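Local coordinates for protein ORF34P2 (Lactococcus phage p2, PDB 2WKD) that binds single-stranded DNA, probably with nanomolar affinity and without sequence specificity, at residues 29-34 with 43-48. The protein carries 2 engineered substitutions. Numbering follows the deposited sequence.
Sequences SVPLFE and VAYGSA
Val30 and Gly46 form the hydrogen-bonded pair at the centre of an antiparallel ladder within the OB fold of this single-stranded DNA-binding protein, and the pair illustrates how two neighbouring strands are locked by backbone and then dressed differently on each face. Val30 N donates to Gly46 O at 2.8 Å, and Gly46 N returns a bond to Val30 O. A third bond, Leu32 N to Ala44 O at 2.9 Å, carries the pairing just past the end of strand 25-31.

On the face shared by Ser29, Pro31, Tyr45 and Ser47, the tyrosine can be followed outward. Tyr45 CB meets Ser29 OG at 3.5 Å, and Tyr45 CG lies next to Val30 O. With CG anti to the carbonyl carbon (chi1 -79°), the ring swings along the partner strand: CD2 lies against the Val30-Pro31 peptide, Tyr45 CE2 reaches Pro31 CD at 3.7 Å, and CZ and, more distantly, OH lie closest to Pro31 CB. Pro31 CB sits over the ring face, 4.2 Å from the Tyr45 ring centroid, a CH-pi contact, and also touches Val43 CG1.

On the buried face, that of Val30, Leu32 just past the strand end reaches back to put Leu32 CD2 3.9 Å from Gly46 CA, where there is no side chain to intervene, and continues onto Ile4, Val66 and Tyr77. Val30 packs on Val6, Ala8 and Phe79.

Beyond the ladder the 29-34 segment turns toward the dimer interface: Glu34 OE1 forms a salt bridge with Arg65 of the second subunit, and the Phe33 ring packs edge-to-face with Tyr77 of that subunit. Within its own chain Phe33 CE2 comes to 3.8 Å from Ala44 CB, while Phe33 CZ lies 3.5 Å from Ala44 N.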
ATOM      1  N   SER A  29      10.347  -0.230 -10.285  1.00 37.47           N
ATOM      2  CA  SER A  29       9.420   0.874 -10.057  1.00 36.53           C
ATOM      3  C   SER A  29       8.012   0.334 -10.266  1.00 33.60           C
ATOM      4  O   SER A  29       7.677  -0.136 -11.353  1.00 33.19           O
ATOM      5  CB  SER A  29       9.725   2.036 -11.016  1.00 36.50           C
ATOM      6  OG  SER A  29       8.824   3.126 -10.816  1.00 45.75           O
ATOM      7  N   VAL A  30       7.209   0.357  -9.204  1.00 33.09           N
ATOM      8  CA  VAL A  30       5.855  -0.241  -9.219  1.00 32.28           C
ATOM      9  C   VAL A  30       4.755   0.756  -8.809  1.00 31.99           C
ATOM     10  O   VAL A  30       5.005   1.643  -7.984  1.00 31.45           O
ATOM     11  CB  VAL A  30       5.776  -1.522  -8.323  1.00 34.99           C
ATOM     12  CG1 VAL A  30       6.684  -2.637  -8.887  1.00 33.76           C
ATOM     13  CG2 VAL A  30       6.132  -1.216  -6.855  1.00 30.48           C
ATOM     14  N   PRO A  31       3.535   0.613  -9.378  1.00 33.35           N
ATOM     15  CA  PRO A  31       2.423   1.536  -9.050  1.00 33.54           C
ATOM     16  C   PRO A  31       1.905   1.274  -7.631  1.00 33.75           C
ATOM     17  O   PRO A  31       1.715   0.116  -7.243  1.00 32.40           O
ATOM     18  CB  PRO A  31       1.347   1.181 -10.087  1.00 31.44           C
ATOM     19  CG  PRO A  31       1.584  -0.253 -10.412  1.00 36.11           C
ATOM     20  CD  PRO A  31       3.106  -0.450 -10.316  1.00 34.16           C
ATOM     21  N   LEU A  32       1.717   2.346  -6.872  1.00 32.42           N
ATOM     22  CA  LEU A  32       1.226   2.270  -5.500  1.00 34.56           C
ATOM     23  C   LEU A  32      -0.292   2.201  -5.368  1.00 34.77           C
ATOM     24  O   LEU A  32      -0.805   1.956  -4.277  1.00 35.29           O
ATOM     25  CB  LEU A  32       1.760   3.440  -4.680  1.00 31.28           C
ATOM     26  CG  LEU A  32       3.279   3.541  -4.711  1.00 35.95           C
ATOM     27  CD1 LEU A  32       3.690   4.753  -3.901  1.00 39.30           C
ATOM     28  CD2 LEU A  32       3.971   2.254  -4.191  1.00 25.82           C
ATOM     29  N   PHE A  33      -1.003   2.431  -6.469  1.00 37.77           N
ATOM     30  CA  PHE A  33      -2.474   2.327  -6.509  1.00 38.43           C
ATOM     31  C   PHE A  33      -2.994   2.304  -7.944  1.00 40.20           C
ATOM     32  O   PHE A  33      -2.214   2.453  -8.881  1.00 42.75           O
ATOM     33  CB  PHE A  33      -3.152   3.446  -5.695  1.00 40.77           C
ATOM     34  CG  PHE A  33      -2.584   4.817  -5.929  1.00 35.23           C
ATOM     35  CD1 PHE A  33      -3.026   5.592  -6.999  1.00 38.47           C
ATOM     36  CD2 PHE A  33      -1.641   5.346  -5.054  1.00 28.49           C
ATOM     37  CE1 PHE A  33      -2.514   6.873  -7.219  1.00 37.44           C
ATOM     38  CE2 PHE A  33      -1.114   6.618  -5.254  1.00 32.34           C
ATOM     39  CZ  PHE A  33      -1.558   7.390  -6.344  1.00 40.50           C
ATOM     40  N   GLU A  34      -4.298   2.092  -8.112  1.00 38.30           N
ATOM     41  CA  GLU A  34      -4.921   2.053  -9.436  1.00 39.07           C
ATOM     42  C   GLU A  34      -5.781   3.299  -9.710  1.00 38.55           C
ATOM     43  O   GLU A  34      -6.044   4.100  -8.809  1.00 34.48           O
ATOM     44  CB  GLU A  34      -5.845   0.842  -9.585  1.00 39.32           C
ATOM     45  CG  GLU A  34      -5.405  -0.462  -8.997  1.00 43.10           C
ATOM     46  CD  GLU A  34      -6.602  -1.358  -8.722  1.00 43.57           C
ATOM     47  OE1 GLU A  34      -6.402  -2.452  -8.169  1.00 47.18           O
ATOM     48  OE2 GLU A  34      -7.746  -0.962  -9.052  1.00 38.39           O
ATOM     49  N   VAL A  43      -0.908   7.879 -11.598  1.00 37.11           N
ATOM     50  CA  VAL A  43      -0.583   6.918 -10.546  1.00 35.58           C
ATOM     51  C   VAL A  43       0.837   7.141 -10.019  1.00 33.88           C
ATOM     52  O   VAL A  43       1.775   7.286 -10.800  1.00 34.51           O
ATOM     53  CB  VAL A  43      -0.777   5.466 -11.052  1.00 36.01           C
ATOM     54  CG1 VAL A  43      -0.144   4.456 -10.105  1.00 34.26           C
ATOM     55  CG2 VAL A  43      -2.266   5.174 -11.239  1.00 34.47           C
ATOM     56  N   ALA A  44       0.983   7.187  -8.696  1.00 31.38           N
ATOM     57  CA  ALA A  44       2.297   7.281  -8.074  1.00 29.80           C
ATOM     58  C   ALA A  44       3.033   5.925  -8.128  1.00 29.89           C
ATOM     59  O   ALA A  44       2.402   4.862  -8.055  1.00 29.90           O
ATOM     60  CB  ALA A  44       2.168   7.771  -6.656  1.00 28.66           C
ATOM     61  N   TYR A  45       4.360   5.980  -8.269  1.00 28.20           N
ATOM     62  CA  TYR A  45       5.208   4.795  -8.380  1.00 30.03           C
ATOM     63  C   TYR A  45       6.225   4.746  -7.267  1.00 29.93           C
ATOM     64  O   TYR A  45       6.793   5.767  -6.899  1.00 31.40           O
ATOM     65  CB  TYR A  45       5.914   4.738  -9.739  1.00 30.59           C
ATOM     66  CG  TYR A  45       4.997   4.244 -10.819  1.00 30.59           C
ATOM     67  CD1 TYR A  45       4.019   5.079 -11.354  1.00 29.18           C
ATOM     68  CD2 TYR A  45       5.079   2.932 -11.279  1.00 29.92           C
ATOM     69  CE1 TYR A  45       3.150   4.622 -12.326  1.00 31.54           C
ATOM     70  CE2 TYR A  45       4.218   2.461 -12.251  1.00 29.86           C
ATOM     71  CZ  TYR A  45       3.253   3.318 -12.771  1.00 34.93           C
ATOM     72  OH  TYR A  45       2.395   2.869 -13.737  1.00 37.09           O
ATOM     73  N   GLY A  46       6.420   3.556  -6.709  1.00 27.65           N
ATOM     74  CA  GLY A  46       7.439   3.357  -5.693  1.00 29.53           C
ATOM     75  C   GLY A  46       8.582   2.513  -6.223  1.00 30.01           C
ATOM     76  O   GLY A  46       8.383   1.629  -7.061  1.00 29.75           O
ATOM     77  N   SER A  47       9.781   2.784  -5.720  1.00 31.78           N
ATOM     78  CA  SER A  47      10.972   2.041  -6.122  1.00 33.42           C
ATOM     79  C   SER A  47      11.518   1.183  -4.992  1.00 30.94           C
ATOM     80  O   SER A  47      11.436   1.555  -3.819  1.00 31.49           O
ATOM     81  CB  SER A  47      12.051   3.009  -6.602  1.00 32.82           C
ATOM     82  OG  SER A  47      11.494   3.914  -7.536  1.00 41.61           O
ATOM     83  N   ALA A  48      12.081   0.034  -5.357  1.00 32.37           N
ATOM     84  CA  ALA A  48      12.707  -0.879  -4.395  1.00 30.63           C
ATOM     85  C   ALA A  48      13.911  -1.592  -5.016  1.00 30.34           C
ATOM     86  O   ALA A  48      13.884  -1.952  -6.197  1.00 26.76           O
ATOM     87  CB  ALA A  48      11.696  -1.904  -3.908  1.00 31.35           C
TER